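Local coordinates for packaging protein UL32 (Human herpesvirus 8 type M, PDB 6XF9) that forms a pentameric ring required for packaging of the viral genome into capsids and binds zinc ions, at residues 149-154 and 415-420; 209-214 and 391-396; 340-345 and 354-359; 22-27 and 278-283. One frame throughout, in Å; residues are numbered along the deposited sequence.

Interaction 1: 149-154 and 415-420; sequences SNLQFL and CEVVQT. With ZN (zinc ion), chain Q.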
loop_
_atom_site.group_PDB
_atom_site.type_symbol
_atom_site.label_atom_id
_atom_site.label_comp_id
_atom_site.label_asym_id
_atom_site.label_seq_id
_atom_site.Cartn_x
_atom_site.Cartn_y
_atom_site.Cartn_z
ATOM N N SER D 149 -15.171 -18.801 -21.247
ATOM C CA SER D 149 -14.459 -19.822 -20.483
ATOM C C SER D 149 -13.755 -19.218 -19.264
ATOM O O SER D 149 -13.556 -19.912 -18.255
ATOM C CB SER D 149 -13.490 -20.604 -21.377
ATOM O OG SER D 149 -12.247 -19.953 -21.555
ATOM N N ASN D 150 -13.331 -17.950 -19.336
ATOM C CA ASN D 150 -12.786 -17.327 -18.132
ATOM C C ASN D 150 -13.837 -17.311 -17.028
ATOM O O ASN D 150 -13.593 -17.792 -15.916
ATOM C CB ASN D 150 -12.244 -15.923 -18.435
ATOM C CG ASN D 150 -11.020 -15.961 -19.413
ATOM O OD1 ASN D 150 -10.169 -16.877 -19.364
ATOM N ND2 ASN D 150 -10.917 -14.945 -20.273
ATOM N N LEU D 151 -15.045 -16.832 -17.341
ATOM C CA LEU D 151 -16.103 -16.770 -16.337
ATOM C C LEU D 151 -16.527 -18.154 -15.879
ATOM O O LEU D 151 -16.833 -18.352 -14.700
ATOM C CB LEU D 151 -17.302 -15.992 -16.868
ATOM C CG LEU D 151 -17.019 -14.503 -17.050
ATOM C CD1 LEU D 151 -18.237 -13.781 -17.539
ATOM C CD2 LEU D 151 -16.539 -13.908 -15.759
ATOM N N GLN D 152 -16.580 -19.124 -16.773
ATOM C CA GLN D 152 -16.957 -20.458 -16.318
ATOM C C GLN D 152 -15.911 -21.022 -15.371
ATOM O O GLN D 152 -16.250 -21.744 -14.424
ATOM C CB GLN D 152 -17.160 -21.373 -17.519
ATOM C CG GLN D 152 -18.253 -20.858 -18.427
ATOM C CD GLN D 152 -18.635 -21.841 -19.487
ATOM O OE1 GLN D 152 -17.837 -22.711 -19.846
ATOM N NE2 GLN D 152 -19.871 -21.724 -19.997
ATOM N N PHE D 153 -14.633 -20.739 -15.642
ATOM C CA PHE D 153 -13.556 -21.106 -14.731
ATOM C C PHE D 153 -13.857 -20.628 -13.310
ATOM O O PHE D 153 -13.891 -21.421 -12.363
ATOM C CB PHE D 153 -12.245 -20.511 -15.252
ATOM C CG PHE D 153 -11.046 -20.829 -14.404
ATOM C CD1 PHE D 153 -10.418 -22.070 -14.505
ATOM C CD2 PHE D 153 -10.537 -19.884 -13.514
ATOM C CE1 PHE D 153 -9.319 -22.372 -13.728
ATOM C CE2 PHE D 153 -9.440 -20.168 -12.743
ATOM C CZ PHE D 153 -8.823 -21.415 -12.847
ATOM N N LEU D 154 -14.094 -19.317 -13.156
ATOM C CA LEU D 154 -14.408 -18.743 -11.847
ATOM C C LEU D 154 -15.629 -19.407 -11.214
ATOM O O LEU D 154 -15.654 -19.666 -10.004
ATOM C CB LEU D 154 -14.638 -17.239 -11.988
ATOM C CG LEU D 154 -13.402 -16.417 -12.346
ATOM C CD1 LEU D 154 -13.739 -14.978 -12.512
ATOM C CD2 LEU D 154 -12.422 -16.551 -11.218
ATOM N N CYS D 415 -27.100 -12.129 -17.905
ATOM C CA CYS D 415 -25.797 -11.488 -17.781
ATOM C C CYS D 415 -24.861 -12.453 -17.074
ATOM O O CYS D 415 -25.029 -12.699 -15.879
ATOM C CB CYS D 415 -25.900 -10.177 -17.021
ATOM S SG CYS D 415 -24.299 -9.310 -17.003
ATOM N N GLU D 416 -23.882 -13.005 -17.803
ATOM C CA GLU D 416 -22.974 -13.971 -17.178
ATOM C C GLU D 416 -22.065 -13.297 -16.159
ATOM O O GLU D 416 -21.637 -13.944 -15.197
ATOM C CB GLU D 416 -22.153 -14.716 -18.240
ATOM C CG GLU D 416 -21.644 -16.078 -17.762
ATOM C CD GLU D 416 -21.266 -17.039 -18.913
ATOM O OE1 GLU D 416 -21.175 -16.566 -20.064
ATOM O OE2 GLU D 416 -21.025 -18.258 -18.667
ATOM N N VAL D 417 -21.783 -11.997 -16.331
ATOM C CA VAL D 417 -20.999 -11.260 -15.331
ATOM C C VAL D 417 -21.717 -11.267 -13.995
ATOM O O VAL D 417 -21.203 -11.791 -13.007
ATOM C CB VAL D 417 -20.726 -9.818 -15.796
ATOM C CG1 VAL D 417 -20.179 -8.995 -14.651
ATOM C CG2 VAL D 417 -19.748 -9.824 -16.952
ATOM N N VAL D 418 -22.952 -10.763 -13.962
ATOM C CA VAL D 418 -23.719 -10.776 -12.716
ATOM C C VAL D 418 -23.937 -12.202 -12.233
ATOM O O VAL D 418 -23.849 -12.482 -11.031
ATOM C CB VAL D 418 -25.055 -10.043 -12.897
ATOM C CG1 VAL D 418 -25.957 -10.364 -11.751
ATOM C CG2 VAL D 418 -24.840 -8.563 -12.957
ATOM N N GLN D 419 -24.195 -13.144 -13.148
ATOM C CA GLN D 419 -24.324 -14.531 -12.702
ATOM C C GLN D 419 -23.051 -14.978 -11.992
ATOM O O GLN D 419 -23.107 -15.607 -10.929
ATOM C CB GLN D 419 -24.654 -15.468 -13.869
ATOM C CG GLN D 419 -25.054 -16.880 -13.405
ATOM C CD GLN D 419 -24.721 -17.996 -14.428
ATOM O OE1 GLN D 419 -23.863 -17.840 -15.302
ATOM N NE2 GLN D 419 -25.404 -19.130 -14.304
ATOM N N THR D 420 -21.884 -14.663 -12.564
ATOM C CA THR D 420 -20.635 -15.127 -11.961
ATOM C C THR D 420 -20.423 -14.515 -10.587
ATOM O O THR D 420 -20.035 -15.214 -9.644
ATOM C CB THR D 420 -19.449 -14.822 -12.869
ATOM O OG1 THR D 420 -19.599 -15.539 -14.102
ATOM C CG2 THR D 420 -18.165 -15.254 -12.215
HETATM ZN ZN ZN Q . -24.836 -7.110 -17.121
#
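L151 and T420 meet where two nearly parallel helices, 145-164 and 416-430, run alongside each other. Their local axes are 10.1 Å apart at 15°, a spacing filled mainly by side chains. T420 turns both of its branches on the leucines: OG1 lies 3.6 Å from CB of L151, and CG2 lies 4.1 Å from CB of L154. With chi1 at -63°, OG1 sits beside the backbone N and faces back down its own helix, where it donates to E416 O over 2.8 Å. That carbonyl also accepts from T420 N, and the two donors reach it from opposite faces of its plane. The bond to E416 O serves a hydroxyl whose neighbours across the contact are aliphatic. L151 also reaches back toward the start of helix 416-430: its CD1 comes 4.1 Å from CB of E416 and 4.3 Å from CG2 of V417. The leucine and the glutamate run alongside each other, pointing opposite ways. E416 extends its carboxylate toward the aliphatic part of Q152, with OE2 3.8 Å from Q152 CG; the main polar partner of OE2 is K155, one turn beyond L151, in a salt bridge. N150 OD1 accepts from H458 N of a neighbouring subunit, so helix 145-164 also borders the ring interface. Helix 416-430 starts at a zinc site completed by C191, C192 and H452. C415 serves there twice, as N-cap and as ligand: its SG accepts a weak bond from V418 N and binds zinc at 2.3 Å.

Interaction 2: 209-214 and 391-396; sequences ARATFC and EQEYKK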
loop_
_atom_site.group_PDB
_atom_site.type_symbol
_atom_site.label_atom_id
_atom_site.label_comp_id
_atom_site.label_asym_id
_atom_site.label_seq_id
_atom_site.Cartn_x
_atom_site.Cartn_y
_atom_site.Cartn_z
ATOM N N ALA D 209 -43.020 -16.787 -27.471
ATOM C CA ALA D 209 -43.380 -17.357 -26.182
ATOM C C ALA D 209 -44.636 -16.696 -25.627
ATOM O O ALA D 209 -45.480 -17.367 -25.028
ATOM C CB ALA D 209 -42.212 -17.238 -25.210
ATOM N N ARG D 210 -44.802 -15.392 -25.840
ATOM C CA ARG D 210 -46.018 -14.738 -25.375
ATOM C C ARG D 210 -47.246 -15.360 -26.019
ATOM O O ARG D 210 -48.231 -15.676 -25.340
ATOM C CB ARG D 210 -45.973 -13.252 -25.692
ATOM C CG ARG D 210 -46.907 -12.443 -24.837
ATOM C CD ARG D 210 -47.122 -11.075 -25.445
ATOM N NE ARG D 210 -47.571 -11.226 -26.821
ATOM C CZ ARG D 210 -48.769 -11.703 -27.166
ATOM N NH1 ARG D 210 -49.635 -12.075 -26.232
ATOM N NH2 ARG D 210 -49.095 -11.820 -28.448
ATOM N N ALA D 211 -47.200 -15.526 -27.345
ATOM C CA ALA D 211 -48.297 -16.138 -28.082
ATOM C C ALA D 211 -48.588 -17.540 -27.573
ATOM O O ALA D 211 -49.754 -17.915 -27.413
ATOM C CB ALA D 211 -47.955 -16.174 -29.568
ATOM N N THR D 212 -47.548 -18.303 -27.247
ATOM C CA THR D 212 -47.753 -19.697 -26.889
ATOM C C THR D 212 -48.260 -19.885 -25.469
ATOM O O THR D 212 -48.977 -20.853 -25.202
ATOM C CB THR D 212 -46.458 -20.475 -27.065
ATOM O OG1 THR D 212 -45.999 -20.289 -28.403
ATOM C CG2 THR D 212 -46.690 -21.943 -26.835
ATOM N N PHE D 213 -47.913 -19.007 -24.536
ATOM C CA PHE D 213 -48.153 -19.306 -23.132
ATOM C C PHE D 213 -49.059 -18.323 -22.431
ATOM O O PHE D 213 -49.622 -18.671 -21.388
ATOM C CB PHE D 213 -46.827 -19.375 -22.362
ATOM C CG PHE D 213 -45.887 -20.431 -22.874
ATOM C CD1 PHE D 213 -46.071 -21.763 -22.537
ATOM C CD2 PHE D 213 -44.816 -20.092 -23.672
ATOM C CE1 PHE D 213 -45.205 -22.738 -23.001
ATOM C CE2 PHE D 213 -43.942 -21.060 -24.133
ATOM C CZ PHE D 213 -44.137 -22.384 -23.800
ATOM N N CYS D 214 -49.198 -17.116 -22.948
ATOM C CA CYS D 214 -49.880 -16.057 -22.235
ATOM C C CYS D 214 -51.348 -15.973 -22.654
ATOM O O CYS D 214 -51.731 -16.359 -23.764
ATOM C CB CYS D 214 -49.147 -14.735 -22.469
ATOM S SG CYS D 214 -47.423 -14.767 -21.744
ATOM N N GLU D 391 -50.994 -25.256 -29.093
ATOM C CA GLU D 391 -50.178 -26.141 -29.917
ATOM C C GLU D 391 -49.847 -25.535 -31.276
ATOM O O GLU D 391 -48.755 -25.791 -31.802
ATOM C CB GLU D 391 -50.849 -27.507 -30.060
ATOM C CG GLU D 391 -50.722 -28.397 -28.784
ATOM C CD GLU D 391 -49.289 -28.969 -28.518
ATOM O OE1 GLU D 391 -48.457 -29.037 -29.462
ATOM O OE2 GLU D 391 -49.000 -29.359 -27.354
ATOM N N GLN D 392 -50.721 -24.710 -31.857
ATOM C CA GLN D 392 -50.355 -24.139 -33.158
ATOM C C GLN D 392 -49.159 -23.192 -33.032
ATOM O O GLN D 392 -48.225 -23.251 -33.841
ATOM C CB GLN D 392 -51.553 -23.427 -33.802
ATOM N N GLU D 393 -49.149 -22.342 -31.993
ATOM C CA GLU D 393 -48.026 -21.439 -31.757
ATOM C C GLU D 393 -46.840 -22.175 -31.142
ATOM O O GLU D 393 -45.675 -21.862 -31.440
ATOM C CB GLU D 393 -48.463 -20.288 -30.847
ATOM C CG GLU D 393 -49.388 -19.252 -31.523
ATOM C CD GLU D 393 -50.874 -19.566 -31.374
ATOM O OE1 GLU D 393 -51.223 -20.627 -30.803
ATOM O OE2 GLU D 393 -51.701 -18.750 -31.846
ATOM N N TYR D 394 -47.126 -23.181 -30.314
ATOM C CA TYR D 394 -46.072 -24.007 -29.743
ATOM C C TYR D 394 -45.227 -24.662 -30.826
ATOM O O TYR D 394 -44.022 -24.871 -30.644
ATOM C CB TYR D 394 -46.692 -25.061 -28.852
ATOM C CG TYR D 394 -45.698 -25.789 -28.018
ATOM C CD1 TYR D 394 -44.937 -25.112 -27.088
ATOM C CD2 TYR D 394 -45.541 -27.161 -28.122
ATOM C CE1 TYR D 394 -44.016 -25.775 -26.307
ATOM C CE2 TYR D 394 -44.620 -27.833 -27.337
ATOM C CZ TYR D 394 -43.856 -27.127 -26.436
ATOM O OH TYR D 394 -42.930 -27.774 -25.649
ATOM N N LYS D 395 -45.852 -25.036 -31.947
ATOM C CA LYS D 395 -45.099 -25.608 -33.058
ATOM C C LYS D 395 -44.131 -24.588 -33.637
ATOM O O LYS D 395 -43.017 -24.938 -34.033
ATOM C CB LYS D 395 -46.057 -26.122 -34.137
ATOM N N LYS D 396 -44.528 -23.313 -33.669
ATOM C CA LYS D 396 -43.612 -22.288 -34.155
ATOM C C LYS D 396 -42.484 -22.060 -33.162
ATOM O O LYS D 396 -41.320 -21.910 -33.558
ATOM C CB LYS D 396 -44.358 -20.978 -34.408
ATOM C CG LYS D 396 -45.334 -20.995 -35.580
ATOM C CD LYS D 396 -45.937 -19.597 -35.823
ATOM C CE LYS D 396 -47.250 -19.376 -35.036
ATOM N NZ LYS D 396 -48.489 -19.802 -35.809
#
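A close antiparallel helix pair carries this contact: the end of helix 207-213 lies against the start of helix 391-402, with T212 wedged between E393 and Y394. The local axes approach to 8.2 Å at 150°, and the CA atoms of T212 and E393 are only 5.2 Å apart, which places the two backbones close together at T212. T212 does most of the filling. Its methyl, anti to the backbone N (chi1 -55° for OG1), reaches the edge of the Y394 ring near its plane, where CG2 is 3.6 Å from CD1. The same methyl also lies over the centre of one face of the F213 ring, and is thus held between two aromatics. OG1, the other branch, touches the E393 backbone, 3.4 Å from its C atom, while its hydrogen bond goes back to L208 O within its own helix. Next to it, A211 CB meets the aliphatic part of E393, 3.9 Å from CG. F213 CZ also approaches CE1 of Y394, at 4.2 Å. Beyond the pair, R390 bonds to the carbonyls of A211 and C214, tying the end of helix 207-213 to the residue just before helix 391-402. Y394 OH is hydrogen-bonded to F2 O near the chain's N terminus, and helix 71-83 backs the aromatic side, C77 against Y394 and F81 against F213, while V384 of helix 382-386 also packs on F213.

Interaction 3: 340-345 and 354-359; sequences PFAMPY and LIRGCT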
loop_
_atom_site.group_PDB
_atom_site.type_symbol
_atom_site.label_atom_id
_atom_site.label_comp_id
_atom_site.label_asym_id
_atom_site.label_seq_id
_atom_site.Cartn_x
_atom_site.Cartn_y
_atom_site.Cartn_z
ATOM N N PRO D 340 -54.768 -12.990 9.500
ATOM C CA PRO D 340 -55.275 -14.301 9.147
ATOM C C PRO D 340 -55.673 -14.361 7.721
ATOM O O PRO D 340 -55.716 -15.420 7.176
ATOM C CB PRO D 340 -56.473 -14.450 10.058
ATOM C CG PRO D 340 -56.190 -13.536 11.186
ATOM C CD PRO D 340 -55.631 -12.348 10.485
ATOM N N PHE D 341 -55.953 -13.227 7.123
ATOM C CA PHE D 341 -56.386 -13.168 5.746
ATOM C C PHE D 341 -55.276 -12.775 4.825
ATOM O O PHE D 341 -55.510 -12.233 3.777
ATOM C CB PHE D 341 -57.514 -12.157 5.598
ATOM N N ALA D 342 -54.059 -13.046 5.229
ATOM C CA ALA D 342 -52.890 -12.634 4.480
ATOM C C ALA D 342 -52.733 -13.130 3.091
ATOM O O ALA D 342 -53.054 -14.231 2.773
ATOM C CB ALA D 342 -51.662 -13.004 5.250
ATOM N N MET D 343 -52.200 -12.285 2.246
ATOM C CA MET D 343 -51.991 -12.732 0.862
ATOM C C MET D 343 -53.215 -13.333 0.175
ATOM O O MET D 343 -53.153 -14.450 -0.338
ATOM C CB MET D 343 -50.824 -13.723 0.799
ATOM C CG MET D 343 -49.507 -13.164 1.314
ATOM S SD MET D 343 -48.157 -14.353 1.210
ATOM C CE MET D 343 -48.094 -14.640 -0.556
ATOM N N PRO D 344 -54.334 -12.596 0.162
ATOM C CA PRO D 344 -55.557 -13.170 -0.428
ATOM C C PRO D 344 -55.456 -13.386 -1.930
ATOM O O PRO D 344 -56.272 -14.136 -2.490
ATOM C CB PRO D 344 -56.636 -12.140 -0.081
ATOM C CG PRO D 344 -55.901 -10.877 0.311
ATOM C CD PRO D 344 -54.427 -11.135 0.319
ATOM N N TYR D 345 -54.483 -12.744 -2.592
ATOM C CA TYR D 345 -54.219 -12.891 -4.019
ATOM C C TYR D 345 -53.695 -14.268 -4.395
ATOM O O TYR D 345 -53.538 -14.543 -5.591
ATOM C CB TYR D 345 -53.201 -11.830 -4.471
ATOM C CG TYR D 345 -52.088 -11.551 -3.457
ATOM C CD1 TYR D 345 -50.904 -12.300 -3.438
ATOM C CD2 TYR D 345 -52.229 -10.539 -2.521
ATOM C CE1 TYR D 345 -49.907 -12.043 -2.497
ATOM C CE2 TYR D 345 -51.252 -10.278 -1.591
ATOM C CZ TYR D 345 -50.089 -11.020 -1.571
ATOM O OH TYR D 345 -49.120 -10.722 -0.620
ATOM N N LEU D 354 -47.320 -22.054 3.014
ATOM C CA LEU D 354 -45.866 -22.197 3.047
ATOM C C LEU D 354 -45.201 -20.835 3.221
ATOM O O LEU D 354 -44.327 -20.666 4.079
ATOM C CB LEU D 354 -45.372 -22.895 1.780
ATOM C CG LEU D 354 -43.945 -23.437 1.739
ATOM C CD1 LEU D 354 -43.841 -24.426 0.593
ATOM C CD2 LEU D 354 -42.891 -22.328 1.573
ATOM N N ILE D 355 -45.576 -19.867 2.373
ATOM C CA ILE D 355 -45.009 -18.522 2.441
ATOM C C ILE D 355 -45.215 -17.927 3.829
ATOM O O ILE D 355 -44.298 -17.345 4.417
ATOM C CB ILE D 355 -45.610 -17.637 1.332
ATOM C CG1 ILE D 355 -45.148 -18.124 -0.053
ATOM C CG2 ILE D 355 -45.261 -16.168 1.542
ATOM C CD1 ILE D 355 -45.777 -17.358 -1.220
ATOM N N ARG D 356 -46.424 -18.063 4.374
ATOM C CA ARG D 356 -46.733 -17.506 5.692
ATOM C C ARG D 356 -46.045 -18.246 6.822
ATOM O O ARG D 356 -45.955 -17.710 7.930
ATOM C CB ARG D 356 -48.237 -17.500 5.906
ATOM C CG ARG D 356 -48.923 -16.608 4.897
ATOM C CD ARG D 356 -50.389 -16.498 5.188
ATOM N NE ARG D 356 -50.610 -15.985 6.535
ATOM C CZ ARG D 356 -51.773 -16.052 7.170
ATOM N NH1 ARG D 356 -52.823 -16.595 6.559
ATOM N NH2 ARG D 356 -51.894 -15.555 8.398
ATOM N N GLY D 357 -45.624 -19.489 6.593
ATOM C CA GLY D 357 -44.866 -20.221 7.593
ATOM C C GLY D 357 -43.385 -19.906 7.607
ATOM O O GLY D 357 -42.714 -20.191 8.603
ATOM N N CYS D 358 -42.855 -19.364 6.508
ATOM C CA CYS D 358 -41.461 -18.958 6.473
ATOM C C CYS D 358 -41.190 -17.909 7.538
ATOM O O CYS D 358 -42.058 -17.101 7.879
ATOM C CB CYS D 358 -41.088 -18.411 5.095
ATOM S SG CYS D 358 -40.990 -19.659 3.773
ATOM N N THR D 359 -39.963 -17.919 8.052
ATOM C CA THR D 359 -39.563 -16.914 9.018
ATOM C C THR D 359 -39.421 -15.557 8.328
ATOM O O THR D 359 -39.171 -15.493 7.122
ATOM C CB THR D 359 -38.246 -17.326 9.671
ATOM O OG1 THR D 359 -37.154 -17.061 8.778
ATOM C CG2 THR D 359 -38.274 -18.786 9.961
#
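M343 leaves its backbone extended through CG and SD and then bends at chi3 (61°), which folds its methyl onto I355; R356 also runs straight to CD before turning at chi3 (58°), and this swings its guanidinium round to A342 and P340. M343 lies roughly perpendicular to I355. SD rests on the branch methyl, 3.4 Å from I355 CG2, and CE reaches past it to the chain end, 3.6 Å from I355 CD1. Both I355 methyls are therefore engaged by one thioether. R356 works the other half of the contact. A342 CB sits over one face of its guanidinium, offset toward the rim and 3.4 Å from NE, so the planar group lies across the alanine methyl. From there NH1 donates to P340 O at 3.2 Å, with a bent N-H...O angle of 138°. The proline oxygen is tilted out of the guanidinium plane, and NH1 in turn stands above the carbonyl plane, away from a lone-pair direction. The contact belongs to the link between two successive helices, 329-338 and 349-357: residues 340-345 are part of the loop between them, and they fold back over the last turn of helix 349-357, the very helix they lead into. M343 adopts a left-handed backbone conformation, and its CA lies over one face of the Y345 ring. R356 NH2 donates to L337 O, so the same guanidinium grips the end of helix 329-338 as well as the loop. I355 is also packed by L298, L312 and L315, from helices 297-304 and 308-321.

Interaction 4: 22-27 and 278-283; sequences AASLLP and CLMHPT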
loop_
_atom_site.group_PDB
_atom_site.type_symbol
_atom_site.label_atom_id
_atom_site.label_comp_id
_atom_site.label_asym_id
_atom_site.label_seq_id
_atom_site.Cartn_x
_atom_site.Cartn_y
_atom_site.Cartn_z
ATOM N N ALA D 22 -31.041 -40.415 -4.421
ATOM C CA ALA D 22 -30.174 -41.148 -3.506
ATOM C C ALA D 22 -28.724 -40.744 -3.701
ATOM O O ALA D 22 -27.985 -40.571 -2.725
ATOM C CB ALA D 22 -30.349 -42.650 -3.696
ATOM N N ALA D 23 -28.286 -40.605 -4.955
ATOM C CA ALA D 23 -26.925 -40.156 -5.256
ATOM C C ALA D 23 -26.703 -38.665 -4.983
ATOM O O ALA D 23 -25.601 -38.165 -5.249
ATOM C CB ALA D 23 -26.589 -40.467 -6.717
ATOM N N SER D 24 -27.711 -37.939 -4.488
ATOM C CA SER D 24 -27.623 -36.501 -4.265
ATOM C C SER D 24 -27.669 -36.118 -2.786
ATOM O O SER D 24 -27.815 -34.932 -2.461
ATOM C CB SER D 24 -28.740 -35.802 -5.035
ATOM O OG SER D 24 -28.540 -35.987 -6.426
ATOM N N LEU D 25 -27.525 -37.082 -1.888
ATOM C CA LEU D 25 -27.394 -36.811 -0.470
ATOM C C LEU D 25 -25.911 -36.822 -0.118
ATOM O O LEU D 25 -25.094 -37.431 -0.811
ATOM C CB LEU D 25 -28.125 -37.864 0.356
ATOM C CG LEU D 25 -29.637 -37.989 0.188
ATOM C CD1 LEU D 25 -30.121 -39.352 0.730
ATOM C CD2 LEU D 25 -30.392 -36.862 0.817
ATOM N N LEU D 26 -25.561 -36.120 0.948
ATOM C CA LEU D 26 -24.173 -36.079 1.400
ATOM C C LEU D 26 -23.830 -37.294 2.269
ATOM O O LEU D 26 -24.721 -37.925 2.841
ATOM C CB LEU D 26 -23.930 -34.786 2.168
ATOM C CG LEU D 26 -23.823 -33.555 1.289
ATOM C CD1 LEU D 26 -23.886 -32.343 2.158
ATOM C CD2 LEU D 26 -22.488 -33.607 0.566
ATOM N N PRO D 27 -22.541 -37.645 2.382
ATOM C CA PRO D 27 -22.148 -38.764 3.261
ATOM C C PRO D 27 -22.449 -38.483 4.732
ATOM O O PRO D 27 -22.285 -37.356 5.213
ATOM C CB PRO D 27 -20.638 -38.887 3.022
ATOM C CG PRO D 27 -20.393 -38.277 1.695
ATOM C CD PRO D 27 -21.422 -37.189 1.537
ATOM N N CYS D 278 -29.304 -32.116 -1.393
ATOM C CA CYS D 278 -28.766 -30.775 -1.577
ATOM C C CYS D 278 -27.684 -30.716 -2.640
ATOM O O CYS D 278 -27.332 -29.614 -3.068
ATOM C CB CYS D 278 -28.215 -30.238 -0.248
ATOM S SG CYS D 278 -26.905 -31.251 0.494
ATOM N N LEU D 279 -27.160 -31.859 -3.090
ATOM C CA LEU D 279 -26.197 -31.866 -4.181
ATOM C C LEU D 279 -26.857 -31.627 -5.523
ATOM O O LEU D 279 -26.188 -31.756 -6.555
ATOM C CB LEU D 279 -25.412 -33.178 -4.197
ATOM C CG LEU D 279 -24.554 -33.407 -2.956
ATOM C CD1 LEU D 279 -23.859 -34.763 -2.992
ATOM C CD2 LEU D 279 -23.527 -32.300 -2.818
ATOM N N MET D 280 -28.159 -31.327 -5.528
ATOM C CA MET D 280 -28.869 -30.855 -6.710
ATOM C C MET D 280 -29.205 -29.370 -6.659
ATOM O O MET D 280 -29.813 -28.854 -7.603
ATOM C CB MET D 280 -30.160 -31.647 -6.909
ATOM C CG MET D 280 -29.957 -33.027 -7.444
ATOM S SD MET D 280 -31.489 -33.929 -7.264
ATOM C CE MET D 280 -32.461 -33.283 -8.615
ATOM N N HIS D 281 -28.825 -28.682 -5.613
ATOM C CA HIS D 281 -29.037 -27.289 -5.290
ATOM C C HIS D 281 -27.744 -26.515 -5.537
ATOM O O HIS D 281 -26.653 -27.093 -5.466
ATOM C CB HIS D 281 -29.440 -27.150 -3.820
ATOM C CG HIS D 281 -30.020 -25.818 -3.486
ATOM N ND1 HIS D 281 -29.243 -24.704 -3.258
ATOM C CD2 HIS D 281 -31.307 -25.423 -3.321
ATOM C CE1 HIS D 281 -30.027 -23.668 -3.004
ATOM N NE2 HIS D 281 -31.285 -24.078 -3.034
ATOM N N PRO D 282 -27.798 -25.214 -5.850
ATOM C CA PRO D 282 -26.550 -24.480 -6.143
ATOM C C PRO D 282 -25.526 -24.432 -5.003
ATOM O O PRO D 282 -24.323 -24.325 -5.279
ATOM C CB PRO D 282 -27.053 -23.077 -6.506
ATOM C CG PRO D 282 -28.586 -23.095 -6.285
ATOM C CD PRO D 282 -28.969 -24.520 -6.403
ATOM N N THR D 283 -25.942 -24.464 -3.739
ATOM C CA THR D 283 -24.991 -24.305 -2.644
ATOM C C THR D 283 -24.409 -25.628 -2.128
ATOM O O THR D 283 -23.539 -25.606 -1.249
ATOM C CB THR D 283 -25.656 -23.548 -1.499
ATOM O OG1 THR D 283 -26.609 -24.413 -0.888
ATOM C CG2 THR D 283 -26.385 -22.329 -2.021
#
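L279 presses against S24, L25 and L26 along its whole side chain. Its CB lies 3.4 Å from S24 O, and CG stays close to the same oxygen, so the leucine begins by lying alongside a carbonyl. At the fork the methyls part company: CD1 comes to 3.7 Å from L25 O, while CD2 meets CD2 of L26 at 3.8 Å, the two leucines set nearly square to each other. The backbone of L279 uses the oxygen that its CB covers: L279 N donates to S24 O at 3.2 Å with an N-H...O angle of 159°. The neighbours of L279 extend the contact to either end. C278 holds SG between its backbone N and carbonyl carbon (chi1 59°), where it faces L26, 3.6 Å from CD1. M280 lays its thioether chain against S24, with CG 3.4 Å from OG; that hydroxyl is hydrogen-bonded to L20 O, one turn back in helix 14-22. Around these residues, in a buried part of the chain, I42 of helix 37-45 touches L279, and M93 of helix 89-106 touches M280. H281 N bonds to C278 O at 3.1 Å, closing the 3-10 turn. The contact thus docks a 3-10 turn, residues 278-280, on a type I beta turn, A22 to L25, and on L26 just after it, where the chain leaves helix 14-22 and enters the short strand 26-27, paired antiparallel with 271-272.

In the fold
Interaction 1 holds a ligand of one zinc ion, C415, and joins parts of the chain 261 residues apart; interactions 2 and 3 are nested inside the loop it closes. Interaction 3 lies nearer another zinc site, without touching it: the I355 side chain is about 11 Å from the metal and about 8 Å from the side chain of H366. C278 of interaction 4 lies about 12 Å, side chain to side chain, from C296 of that same site. Interactions 1 and 4 are the nearest pair, about 9 Å between nearest atoms, and their segments alternate along the chain. Interaction 2 lies away from the metals, its centre 35 Å from that of interaction 4, across the chain's centre.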